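Local coordinates for protein nitroalkane oxidase (Podospora anserina, PDB 3MKH) that oxidises primary and secondary nitroalkanes to aldehydes or ketones with FAD and molecular oxygen, releasing nitrite and hydrogen peroxide, at residues A[24-29]-A[91-96]; A[63-68]-A[105-110]; A[77-82]-A[274-279]; A[185-190]-A[209-214]; A[216-221]-A[248-253]. All blocks are in the same frame, centred on the assembly; numbering follows the deposited sequence.

Contact 1. Residues A[24-29]-A[91-96]; sequences NLLMPA and SAALTI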
# COMPACT_ATOMS: atom_id res chain seq x y z
N ASN A 24 -12.43 35.48 -2.68
CA ASN A 24 -12.22 36.92 -2.60
C ASN A 24 -10.96 37.35 -1.86
O ASN A 24 -10.39 38.38 -2.18
CB ASN A 24 -13.41 37.62 -1.95
CG ASN A 24 -14.63 37.63 -2.84
OD1 ASN A 24 -14.51 37.56 -4.06
ND2 ASN A 24 -15.79 37.73 -2.24
N LEU A 25 -10.58 36.58 -0.85
CA LEU A 25 -9.44 36.96 0.00
C LEU A 25 -8.20 36.11 -0.29
O LEU A 25 -7.11 36.64 -0.53
CB LEU A 25 -9.83 36.88 1.47
CG LEU A 25 -10.53 38.12 2.03
CD1 LEU A 25 -11.39 38.78 0.97
CD2 LEU A 25 -11.35 37.79 3.24
N LEU A 26 -8.37 34.79 -0.33
CA LEU A 26 -7.19 33.92 -0.44
C LEU A 26 -6.55 33.89 -1.84
O LEU A 26 -5.32 33.86 -1.97
CB LEU A 26 -7.53 32.51 0.04
CG LEU A 26 -8.04 32.43 1.49
CD1 LEU A 26 -8.35 30.99 1.89
CD2 LEU A 26 -7.05 33.07 2.49
N MET A 27 -7.37 33.89 -2.88
CA MET A 27 -6.83 33.89 -4.24
C MET A 27 -6.00 35.15 -4.53
O MET A 27 -4.91 35.07 -5.10
CB MET A 27 -7.93 33.69 -5.28
CG MET A 27 -8.49 32.28 -5.30
SD MET A 27 -9.68 31.98 -6.64
CE MET A 27 -8.67 32.30 -8.10
N PRO A 28 -6.51 36.32 -4.14
CA PRO A 28 -5.69 37.52 -4.31
C PRO A 28 -4.42 37.52 -3.46
O PRO A 28 -3.41 38.05 -3.91
CB PRO A 28 -6.63 38.65 -3.88
CG PRO A 28 -7.99 38.13 -4.16
CD PRO A 28 -7.92 36.66 -3.84
N ALA A 29 -4.46 36.94 -2.27
CA ALA A 29 -3.27 36.82 -1.45
C ALA A 29 -2.20 36.06 -2.23
O ALA A 29 -1.04 36.42 -2.20
CB ALA A 29 -3.59 36.09 -0.12
N SER A 91 -1.67 28.10 1.62
CA SER A 91 -0.66 28.86 2.36
C SER A 91 -1.25 30.06 3.10
O SER A 91 -1.07 30.21 4.32
CB SER A 91 0.50 29.29 1.44
OG SER A 91 1.49 29.97 2.19
N ALA A 92 -1.98 30.92 2.39
CA ALA A 92 -2.59 32.08 3.02
C ALA A 92 -3.65 31.63 4.03
O ALA A 92 -3.85 32.27 5.06
CB ALA A 92 -3.20 33.01 1.98
N ALA A 93 -4.31 30.51 3.74
CA ALA A 93 -5.27 29.96 4.70
C ALA A 93 -4.60 29.60 6.03
O ALA A 93 -5.13 29.90 7.11
CB ALA A 93 -5.98 28.74 4.12
N LEU A 94 -3.45 28.95 5.97
CA LEU A 94 -2.83 28.43 7.18
C LEU A 94 -2.45 29.55 8.15
O LEU A 94 -2.57 29.41 9.37
CB LEU A 94 -1.61 27.56 6.84
CG LEU A 94 -0.99 26.87 8.06
CD1 LEU A 94 -2.05 26.08 8.81
CD2 LEU A 94 0.16 25.98 7.65
N THR A 95 -2.01 30.69 7.60
CA THR A 95 -1.66 31.82 8.47
C THR A 95 -2.86 32.24 9.31
O THR A 95 -2.74 32.48 10.52
CB THR A 95 -1.11 32.99 7.65
OG1 THR A 95 0.14 32.60 7.07
CG2 THR A 95 -0.87 34.22 8.52
N ILE A 96 -4.02 32.30 8.67
CA ILE A 96 -5.26 32.60 9.37
C ILE A 96 -5.61 31.51 10.37
O ILE A 96 -5.88 31.80 11.53
CB ILE A 96 -6.41 32.82 8.38
CG1 ILE A 96 -6.10 34.03 7.50
CG2 ILE A 96 -7.72 33.03 9.12
CD1 ILE A 96 -7.06 34.20 6.33
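Leu26 meets one flat group of 91-96, the peptide between Ala92 and Ala93. Leu26 CD2 lies over one face of that peptide, 4.0 Å from Ala93 N. The methyls of Ala92, Ala93 and Ile96 surround the end of Leu26. This is helix packing in the N-terminal all-helical domain of the acyl-CoA dehydrogenase fold. Segments 24-29 and 91-96, of helices 9-33 and 90-109, cross at 121° with axes 9.4 Å apart. The Leu26 side chain is the knob between them. Its CG is anti to its own carbonyl carbon (chi1 -58°), which turns the branch toward the other helix. Leu26 CD1 touches Ala93 CB at 4.0 Å. Leu26 CD2 has three neighbours: the peptide, Ala92 CB at 3.9 Å, and Ile96 CD1. The small alanines let the leucine sit close to the backbone of 91-96.

The contact is buried, and its side-chain contacts are all apolar. Helices 48-56 and 75-88 flank it. Tyr51 and Ala54 pack on Ile96, and Cys85 packs on both Leu26 and Ala93. Leu94, on the same turn of helix as these alanines, touches the FAD. The packing therefore lies behind a helix that contributes to the cofactor pocket. One turn on from Leu26, Ala29 joins the same patch. There two methyls meet directly, Ala29 CB and Ala92 CB, 3.7 Å apart.

Contact 2. Residues A[63-68]-A[105-110]; sequences QISPAH and PINLAA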
# COMPACT_ATOMS: atom_id res chain seq x y z
N GLN A 63 -13.03 32.43 15.65
CA GLN A 63 -12.07 31.51 16.25
C GLN A 63 -12.13 31.56 17.77
O GLN A 63 -11.44 30.82 18.44
CB GLN A 63 -10.65 31.85 15.79
CG GLN A 63 -10.45 31.65 14.30
CD GLN A 63 -9.12 32.20 13.81
OE1 GLN A 63 -8.48 33.03 14.48
NE2 GLN A 63 -8.71 31.76 12.64
N ILE A 64 -12.96 32.45 18.31
CA ILE A 64 -13.02 32.63 19.76
C ILE A 64 -14.35 32.08 20.28
O ILE A 64 -15.40 32.29 19.68
CB ILE A 64 -12.81 34.12 20.16
CG1 ILE A 64 -11.37 34.53 19.84
CG2 ILE A 64 -13.09 34.35 21.65
CD1 ILE A 64 -11.11 36.02 19.97
N SER A 65 -14.29 31.36 21.38
CA SER A 65 -15.50 30.69 21.86
C SER A 65 -16.54 31.70 22.37
O SER A 65 -16.20 32.75 22.89
CB SER A 65 -15.12 29.68 22.93
OG SER A 65 -15.49 30.16 24.19
N PRO A 66 -17.84 31.37 22.22
CA PRO A 66 -18.90 32.24 22.75
C PRO A 66 -18.70 32.57 24.22
O PRO A 66 -19.09 33.65 24.66
CB PRO A 66 -20.16 31.39 22.58
CG PRO A 66 -19.85 30.55 21.33
CD PRO A 66 -18.38 30.20 21.49
N ALA A 67 -18.08 31.65 24.97
CA ALA A 67 -17.86 31.89 26.38
C ALA A 67 -16.97 33.11 26.62
O ALA A 67 -17.01 33.70 27.70
CB ALA A 67 -17.29 30.64 27.07
N HIS A 68 -16.16 33.49 25.63
CA HIS A 68 -15.32 34.68 25.76
C HIS A 68 -15.73 35.84 24.87
O HIS A 68 -14.92 36.73 24.58
CB HIS A 68 -13.85 34.31 25.56
CG HIS A 68 -13.39 33.26 26.52
ND1 HIS A 68 -13.21 31.94 26.16
CD2 HIS A 68 -13.17 33.32 27.86
CE1 HIS A 68 -12.87 31.24 27.23
NE2 HIS A 68 -12.83 32.06 28.27
N PRO A 105 -5.78 27.54 23.28
CA PRO A 105 -5.53 27.33 24.71
C PRO A 105 -6.27 28.32 25.59
O PRO A 105 -6.69 27.97 26.69
CB PRO A 105 -4.01 27.54 24.84
CG PRO A 105 -3.50 27.15 23.47
CD PRO A 105 -4.53 27.72 22.53
N ILE A 106 -6.46 29.53 25.10
CA ILE A 106 -7.21 30.55 25.80
C ILE A 106 -8.72 30.23 25.84
O ILE A 106 -9.36 30.41 26.87
CB ILE A 106 -6.93 31.95 25.24
CG1 ILE A 106 -5.43 32.26 25.42
CG2 ILE A 106 -7.73 33.00 25.99
CD1 ILE A 106 -4.98 33.50 24.71
N ASN A 107 -9.27 29.75 24.73
CA ASN A 107 -10.64 29.24 24.72
C ASN A 107 -10.79 28.13 25.75
O ASN A 107 -11.82 28.02 26.42
CB ASN A 107 -11.02 28.65 23.35
CG ASN A 107 -11.29 29.72 22.31
OD1 ASN A 107 -11.11 29.49 21.12
ND2 ASN A 107 -11.72 30.88 22.76
N LEU A 108 -9.76 27.29 25.88
CA LEU A 108 -9.83 26.13 26.77
C LEU A 108 -9.63 26.45 28.26
O LEU A 108 -10.21 25.79 29.11
CB LEU A 108 -8.85 25.03 26.34
CG LEU A 108 -9.06 24.39 24.96
CD1 LEU A 108 -7.90 23.48 24.61
CD2 LEU A 108 -10.37 23.62 24.90
N ALA A 109 -8.84 27.47 28.58
CA ALA A 109 -8.36 27.61 29.96
C ALA A 109 -8.36 29.02 30.54
O ALA A 109 -7.94 29.22 31.67
CB ALA A 109 -6.97 26.99 30.09
N ALA A 110 -8.81 30.00 29.77
CA ALA A 110 -8.74 31.38 30.21
C ALA A 110 -9.37 31.53 31.59
O ALA A 110 -10.36 30.86 31.91
CB ALA A 110 -9.44 32.28 29.22
O HOH W 1 -12.42 29.73 29.95
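His68 and Asn107 each hold CG anti to their own carbonyl carbon, with chi1 of -58° and -75°. These torsions lead the imidazole over to the end of the helix and the amide to the loop. The two planes lie only 17° apart. The amide end of Asn107 sits against the backbone from Gln63 to Ser65, with Ile64 CG2 and Ser65 CB beside it.

The imidazole meets the last helical turn at its CE1-NE2 side. Asn107 O lies at the ring edge, in plane, 3.5 Å from His68 CE1. Ala110 CB comes to 3.5 Å from His68 NE2. A water bridges the same side: it is 2.9 Å from His68 NE2 and donates to Ala110 O at 3.1 Å. Leu118 of helix 115-118 also touches the His68 side chain.

The loop is shaped by its own bonds. His68 N binds Ser65 O at 2.8 Å, and Ala67 N makes a weak bond to Ser65 OG. Gln63 sends its NE2 away from this contact, to Ile96 O. The arrangement docks the loop between helices 48-56 and 75-88 on the C-terminal end of helix 90-109, within the helical N-terminal domain of the acyl-CoA dehydrogenase fold.

Contact 3. Residues A[77-82]-A[274-279]; sequences ESAILV and AVLVGA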
# COMPACT_ATOMS: atom_id res chain seq x y z
N GLU A 77 -18.63 22.97 11.27
CA GLU A 77 -18.63 24.17 10.44
C GLU A 77 -17.21 24.65 10.16
O GLU A 77 -16.91 25.15 9.07
CB GLU A 77 -19.47 25.29 11.08
CG GLU A 77 -20.95 25.18 10.77
CD GLU A 77 -21.86 25.78 11.83
OE1 GLU A 77 -21.38 26.17 12.93
OE2 GLU A 77 -23.08 25.86 11.57
N SER A 78 -16.34 24.52 11.15
CA SER A 78 -14.93 24.79 10.96
C SER A 78 -14.33 23.87 9.90
O SER A 78 -13.54 24.31 9.07
CB SER A 78 -14.18 24.64 12.28
OG SER A 78 -14.50 25.73 13.11
N ALA A 79 -14.72 22.60 9.93
CA ALA A 79 -14.19 21.63 8.96
C ALA A 79 -14.64 22.00 7.55
O ALA A 79 -13.89 21.82 6.59
CB ALA A 79 -14.63 20.22 9.32
N ILE A 80 -15.86 22.51 7.44
CA ILE A 80 -16.38 22.95 6.15
C ILE A 80 -15.57 24.13 5.62
O ILE A 80 -15.12 24.12 4.47
CB ILE A 80 -17.89 23.29 6.23
CG1 ILE A 80 -18.69 21.99 6.41
CG2 ILE A 80 -18.32 24.07 4.99
CD1 ILE A 80 -20.15 22.18 6.86
N LEU A 81 -15.34 25.12 6.47
CA LEU A 81 -14.56 26.27 6.06
C LEU A 81 -13.14 25.86 5.65
O LEU A 81 -12.63 26.27 4.60
CB LEU A 81 -14.50 27.30 7.20
CG LEU A 81 -13.50 28.45 7.01
CD1 LEU A 81 -13.93 29.34 5.86
CD2 LEU A 81 -13.39 29.27 8.30
N VAL A 82 -12.50 25.07 6.50
CA VAL A 82 -11.11 24.67 6.25
C VAL A 82 -10.94 23.86 4.95
O VAL A 82 -9.98 24.07 4.21
CB VAL A 82 -10.53 23.89 7.46
CG1 VAL A 82 -9.20 23.28 7.11
CG2 VAL A 82 -10.38 24.82 8.66
N ALA A 274 -6.45 18.49 15.18
CA ALA A 274 -6.38 17.21 14.47
C ALA A 274 -7.59 17.02 13.53
O ALA A 274 -7.45 16.52 12.41
CB ALA A 274 -6.30 16.04 15.48
N VAL A 275 -8.76 17.40 14.01
CA VAL A 275 -9.98 17.33 13.19
C VAL A 275 -9.83 18.22 11.96
O VAL A 275 -10.17 17.84 10.84
CB VAL A 275 -11.24 17.74 13.99
CG1 VAL A 275 -12.50 17.77 13.10
CG2 VAL A 275 -11.46 16.80 15.19
N LEU A 276 -9.30 19.42 12.19
CA LEU A 276 -9.19 20.42 11.12
C LEU A 276 -8.10 20.04 10.12
O LEU A 276 -8.19 20.39 8.95
CB LEU A 276 -8.96 21.81 11.71
CG LEU A 276 -10.22 22.64 11.99
CD1 LEU A 276 -11.50 21.82 12.11
CD2 LEU A 276 -10.04 23.58 13.16
N VAL A 277 -7.07 19.33 10.58
CA VAL A 277 -6.08 18.75 9.68
C VAL A 277 -6.73 17.70 8.76
O VAL A 277 -6.37 17.58 7.58
CB VAL A 277 -4.86 18.15 10.44
CG1 VAL A 277 -4.00 17.29 9.49
CG2 VAL A 277 -4.02 19.28 11.05
N GLY A 278 -7.69 16.95 9.31
CA GLY A 278 -8.49 16.05 8.49
C GLY A 278 -9.10 16.85 7.35
O GLY A 278 -8.98 16.50 6.16
N ALA A 279 -9.71 17.97 7.71
CA ALA A 279 -10.38 18.78 6.71
C ALA A 279 -9.40 19.40 5.70
O ALA A 279 -9.74 19.55 4.53
CB ALA A 279 -11.24 19.85 7.37
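Val82 and Ala279 meet in a small apolar patch between two helices that run the same general way. The local axes are inclined at 38° and come within 8.5 Å. That closeness depends on alanines: the alpha carbons of Ala79 and Ala279 are the nearest pair.

The methyl contacts come first. Ala79 CB faces Ala279 CB at 3.9 Å. Val82 CG1 lies 4.0 Å from the same Ala279 CB, so this one methyl is shared by two residues a turn apart. The other branch of Val82, CG2, meets the Leu276 side chain. Leu276 CG is 4.0 Å from Val82 CG2, and the two side chains cross at about a right angle. With chi1 at -91° and chi2 at 20°, Leu276 has an unusual shape that carries CD1 across to 3.9 Å from Ser78 CB. CD1 also lies close to the backbone N of Ala79.

The second kind of contact is methyl against carbonyl. Ala279 CB rests 3.4 Å from Ala79 O. Val82 has CG1 anti to its backbone N, which places this branch 3.6 Å from Leu276 O. The polar groups serve their own helices. Val82 N binds Ser78 O, and Ala279 N binds Val275 O.

The contact joins helix 75-88 of the N-terminal domain to helix 262-298 of the C-terminal helical domain. Leu276 is about 7 Å from Asp399, the inferred proton acceptor, side chain to side chain. Helix 9-33 packs on the outer side of 77-82, with Tyr426 of the second subunit against Ile80. Helices 311-340 and 345-374 pack against 274-279; Trp332 of the first also touches Ile80.

Contact 4. Residues A[185-190]-A[209-214]; sequences ACVVCR and ILVTRA. With SO4 (sulfate ion), chain G.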
# COMPACT_ATOMS: atom_id res chain seq x y z
N ALA A 185 1.26 35.27 22.01
CA ALA A 185 1.86 33.94 21.89
C ALA A 185 1.51 33.12 23.13
O ALA A 185 1.67 33.60 24.25
CB ALA A 185 3.39 34.06 21.75
N CYS A 186 1.02 31.90 22.93
CA CYS A 186 0.87 30.95 24.04
C CYS A 186 2.12 30.08 24.10
O CYS A 186 2.28 29.17 23.29
CB CYS A 186 -0.37 30.08 23.85
SG CYS A 186 -1.93 30.99 24.03
N VAL A 187 3.00 30.37 25.06
CA VAL A 187 4.31 29.71 25.09
C VAL A 187 4.26 28.52 26.02
O VAL A 187 4.02 28.66 27.23
CB VAL A 187 5.43 30.67 25.48
CG1 VAL A 187 6.80 29.95 25.46
CG2 VAL A 187 5.45 31.86 24.53
N VAL A 188 4.46 27.35 25.43
CA VAL A 188 4.51 26.13 26.19
C VAL A 188 5.93 25.93 26.67
O VAL A 188 6.88 25.91 25.87
CB VAL A 188 4.05 24.94 25.36
CG1 VAL A 188 3.99 23.66 26.22
CG2 VAL A 188 2.68 25.24 24.76
N CYS A 189 6.08 25.79 27.98
CA CYS A 189 7.41 25.70 28.55
C CYS A 189 7.41 24.85 29.81
O CYS A 189 6.34 24.43 30.30
CB CYS A 189 7.94 27.10 28.84
SG CYS A 189 6.79 28.12 29.80
N ARG A 190 8.59 24.60 30.35
CA ARG A 190 8.66 23.90 31.63
C ARG A 190 9.16 24.79 32.78
O ARG A 190 10.12 25.57 32.64
CB ARG A 190 9.46 22.60 31.52
CG ARG A 190 10.93 22.78 31.44
CD ARG A 190 11.66 21.45 31.44
NE ARG A 190 12.98 21.65 30.87
CZ ARG A 190 14.03 22.06 31.58
NH1 ARG A 190 13.90 22.28 32.88
NH2 ARG A 190 15.20 22.23 30.99
N ILE A 209 2.37 30.00 29.22
CA ILE A 209 2.44 31.40 29.64
C ILE A 209 2.25 32.29 28.43
O ILE A 209 2.88 32.07 27.40
CB ILE A 209 3.81 31.73 30.29
CG1 ILE A 209 4.11 30.73 31.41
CG2 ILE A 209 3.84 33.16 30.82
CD1 ILE A 209 5.35 31.05 32.21
N LEU A 210 1.37 33.28 28.56
CA LEU A 210 1.15 34.25 27.50
C LEU A 210 2.34 35.20 27.38
O LEU A 210 2.95 35.57 28.38
CB LEU A 210 -0.14 35.04 27.74
CG LEU A 210 -1.42 34.21 27.87
CD1 LEU A 210 -2.67 35.10 28.04
CD2 LEU A 210 -1.55 33.23 26.69
N VAL A 211 2.66 35.56 26.14
CA VAL A 211 3.63 36.60 25.85
C VAL A 211 3.08 37.49 24.74
O VAL A 211 2.83 37.03 23.62
CB VAL A 211 4.99 36.01 25.39
CG1 VAL A 211 5.96 37.14 24.99
CG2 VAL A 211 5.60 35.15 26.49
N THR A 212 2.89 38.77 25.06
CA THR A 212 2.33 39.71 24.09
C THR A 212 3.45 40.54 23.48
O THR A 212 4.55 40.61 24.03
CB THR A 212 1.30 40.67 24.74
OG1 THR A 212 1.97 41.56 25.66
CG2 THR A 212 0.23 39.89 25.48
N ARG A 213 3.17 41.17 22.35
CA ARG A 213 4.14 42.09 21.77
C ARG A 213 4.47 43.22 22.76
O ARG A 213 5.61 43.64 22.86
CB ARG A 213 3.63 42.65 20.44
CG ARG A 213 4.53 43.72 19.83
CD ARG A 213 6.01 43.28 19.70
NE ARG A 213 6.72 44.30 18.92
CZ ARG A 213 6.78 44.31 17.59
NH1 ARG A 213 6.23 43.33 16.90
NH2 ARG A 213 7.41 45.29 16.96
N ALA A 214 3.47 43.68 23.51
CA ALA A 214 3.70 44.69 24.55
C ALA A 214 4.71 44.21 25.61
O ALA A 214 5.56 44.99 26.04
CB ALA A 214 2.39 45.10 25.20
S SO4 G . 17.48 23.84 33.89
O1 SO4 G . 18.83 23.55 33.42
O2 SO4 G . 16.83 24.75 32.95
O3 SO4 G . 16.73 22.59 33.96
O4 SO4 G . 17.55 24.48 35.21
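Ala185 and Val211 begin an antiparallel strand pair in the beta domain of the acyl-CoA dehydrogenase fold. Strands 184-191 and 206-212 are tightly joined here. Ala185 with Val211 and Val187 with Ile209 are hydrogen-bonded pairs, and Cys186 with Leu210 between them is a non-hydrogen-bonded pair. Four backbone bonds of 2.9 Å close the seam, among them Val211 N to Ala185 O.

Both faces are packed. On the face of Cys186 and Leu210, the sulfur meets a methyl: Cys186 SG is 3.5 Å from Leu210 CD2. Ile106 of helix 90-109 packs on both, and Pro105 on Cys186. On the other face, Val187 CG2 touches Val211 CG2 at 3.8 Å. Farther along, Cys189 SG lies 4.1 Å from Ile209 CD1. The chi1 of Cys189, 51°, sets the sulfur between the backbone N and the carbonyl carbon, turned toward the isoleucine.

The far end of 185-190 is looser. Arg190, partly exposed, makes no contact with 209-214 and binds a sulfate probably taken from the crystallisation liquor. Its NE binds Phe151 O. A leucine in place of Arg190 would probably leave Phe151 O without this donor and the sulfate without its guanidinium partner. At the other strand's end Thr212 is the N-cap of helix 213-219. The sulfate oxygen lies at the edge of the guanidinium, in plane. Arg190 NH1 binds SO4 O3 at 3.0 Å, and Arg190 NH2 reaches it weakly at 3.4 Å.

Contact 5. Residues A[216-221]-A[248-253]; sequences LDRNGE and VRVPTK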
# COMPACT_ATOMS: atom_id res chain seq x y z
N LEU A 216 7.11 42.00 25.06
CA LEU A 216 8.40 41.96 24.37
C LEU A 216 9.02 43.35 24.28
O LEU A 216 10.21 43.51 24.52
CB LEU A 216 8.27 41.34 22.97
CG LEU A 216 7.87 39.86 23.00
CD1 LEU A 216 7.73 39.30 21.60
CD2 LEU A 216 8.88 39.03 23.80
N ASP A 217 8.20 44.35 23.96
CA ASP A 217 8.70 45.72 23.82
C ASP A 217 9.14 46.24 25.18
O ASP A 217 10.14 46.95 25.30
CB ASP A 217 7.61 46.65 23.27
CG ASP A 217 7.25 46.37 21.82
OD1 ASP A 217 8.01 45.65 21.12
OD2 ASP A 217 6.21 46.90 21.37
N ARG A 218 8.39 45.89 26.22
CA ARG A 218 8.70 46.34 27.57
C ARG A 218 10.04 45.75 28.02
O ARG A 218 10.85 46.44 28.65
CB ARG A 218 7.57 45.95 28.53
CG ARG A 218 7.85 46.21 29.99
CD ARG A 218 6.61 45.92 30.83
NE ARG A 218 6.06 44.59 30.55
CZ ARG A 218 6.56 43.46 31.05
NH1 ARG A 218 7.61 43.50 31.86
NH2 ARG A 218 5.99 42.30 30.75
N ASN A 219 10.28 44.49 27.68
CA ASN A 219 11.53 43.83 28.01
C ASN A 219 12.75 44.33 27.24
O ASN A 219 13.88 44.04 27.63
CB ASN A 219 11.39 42.31 27.84
CG ASN A 219 10.73 41.66 29.02
OD1 ASN A 219 11.38 41.33 30.01
ND2 ASN A 219 9.42 41.49 28.94
N GLY A 220 12.53 45.03 26.13
CA GLY A 220 13.60 45.70 25.41
C GLY A 220 14.41 44.87 24.42
O GLY A 220 14.15 43.68 24.22
N GLU A 221 15.40 45.51 23.79
CA GLU A 221 16.21 44.88 22.74
C GLU A 221 16.79 43.54 23.19
O GLU A 221 17.25 43.39 24.32
CB GLU A 221 17.36 45.79 22.31
CG GLU A 221 16.97 47.22 22.01
CD GLU A 221 18.18 48.08 21.65
OE1 GLU A 221 18.04 49.32 21.61
OE2 GLU A 221 19.26 47.50 21.40
N VAL A 248 12.67 37.01 29.05
CA VAL A 248 11.40 37.67 28.86
C VAL A 248 10.61 37.60 30.16
O VAL A 248 10.17 36.52 30.56
CB VAL A 248 10.59 37.00 27.74
CG1 VAL A 248 9.18 37.62 27.66
CG2 VAL A 248 11.32 37.13 26.41
N ARG A 249 10.42 38.74 30.81
CA ARG A 249 9.74 38.77 32.10
C ARG A 249 8.29 39.20 31.95
O ARG A 249 8.00 40.22 31.32
CB ARG A 249 10.48 39.70 33.06
CG ARG A 249 11.94 39.31 33.28
CD ARG A 249 12.62 40.19 34.34
NE ARG A 249 13.93 39.66 34.71
CZ ARG A 249 15.04 39.84 33.99
NH1 ARG A 249 14.99 40.53 32.85
NH2 ARG A 249 16.20 39.32 34.40
N VAL A 250 7.39 38.44 32.56
CA VAL A 250 5.98 38.78 32.51
C VAL A 250 5.33 38.66 33.90
O VAL A 250 5.77 37.87 34.73
CB VAL A 250 5.21 37.89 31.50
CG1 VAL A 250 5.76 38.09 30.09
CG2 VAL A 250 5.27 36.42 31.92
N PRO A 251 4.29 39.45 34.13
CA PRO A 251 3.59 39.40 35.42
C PRO A 251 2.80 38.10 35.55
O PRO A 251 2.63 37.36 34.56
CB PRO A 251 2.68 40.63 35.37
CG PRO A 251 2.44 40.87 33.90
CD PRO A 251 3.73 40.46 33.22
N THR A 252 2.33 37.82 36.75
CA THR A 252 1.71 36.53 37.01
C THR A 252 0.36 36.38 36.31
O THR A 252 -0.08 35.27 36.06
CB THR A 252 1.58 36.27 38.52
OG1 THR A 252 0.84 37.33 39.12
CG2 THR A 252 2.96 36.18 39.17
N LYS A 253 -0.29 37.49 35.99
CA LYS A 253 -1.53 37.40 35.22
C LYS A 253 -1.31 36.70 33.88
O LYS A 253 -2.25 36.13 33.31
CB LYS A 253 -2.17 38.78 35.00
CG LYS A 253 -1.36 39.73 34.16
CD LYS A 253 -2.12 41.04 33.94
CE LYS A 253 -1.32 42.01 33.10
NZ LYS A 253 -2.00 43.31 32.94
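Val248 meets Leu216 at the start of this strand. Val248 CG2 lies 4.0 Å from Leu216 CD2, and CG1 is nearly as close to that same methyl. This buried pair forms the apolar part of the contact.

Arg249 follows, and its backbone carries the polar part. Arg249 N donates to Asn219 OD1 at 2.9 Å, almost straight at 168°, though it comes from above the plane of the amide carbonyl. Asn219 ND2 donates to Arg249 O at 3.0 Å, with the acceptor in the amide plane. The amide thus grips both backbone groups of one residue, much as a neighbouring strand would. Asn219 has CG anti to its carbonyl carbon (chi1 -81°), which turns the amide toward the Arg249 backbone. ND2 also binds Asp215 O in its own helix. A leucine here would probably leave Arg249 N and Asp215 O without these partners, and Arg249 O with Arg218 alone of its two firm donors in this contact.

Arg249 O takes its second firm bond from Arg218 NH2 at 2.9 Å, in the carbonyl plane. Arg218 NH1 adds a weak one. The arginine chain bends at chi3 (51°) to bring the guanidinium back to the strand, and Asp215 OD1 forms a salt bridge with NH2.

Val250 places its CA near the edge of that guanidinium. Pro251 CD then lies 3.8 Å from Arg218 NH2.

The contact docks the end of helix 213-219 on strand 242-251 of the beta domain. Strand 161-168 pairs with 248-251 through Ile164 and Trp162. Strand 206-212 packs alongside, through Val211 on Leu216 and Ile209 on Val250.

Contacts 1 and 3 are buried, apolar helix packing; contact 3 alone joins the N- and C-terminal helical domains. Contact 4 is also buried, but backbone bonds of a sheet hold it. Contacts 2 and 5 are only partly buried and more polar: one uses a water, the other amide and guanidinium groups on a strand backbone. Helix 90-109 serves contacts 1 and 2, and the two touch through a polar link from the loop to that helix. Contacts 2 and 4 touch where the helical and beta domains meet. Contacts 4 and 5 share helix 213-219 and one sheet, with centres 10 Å apart.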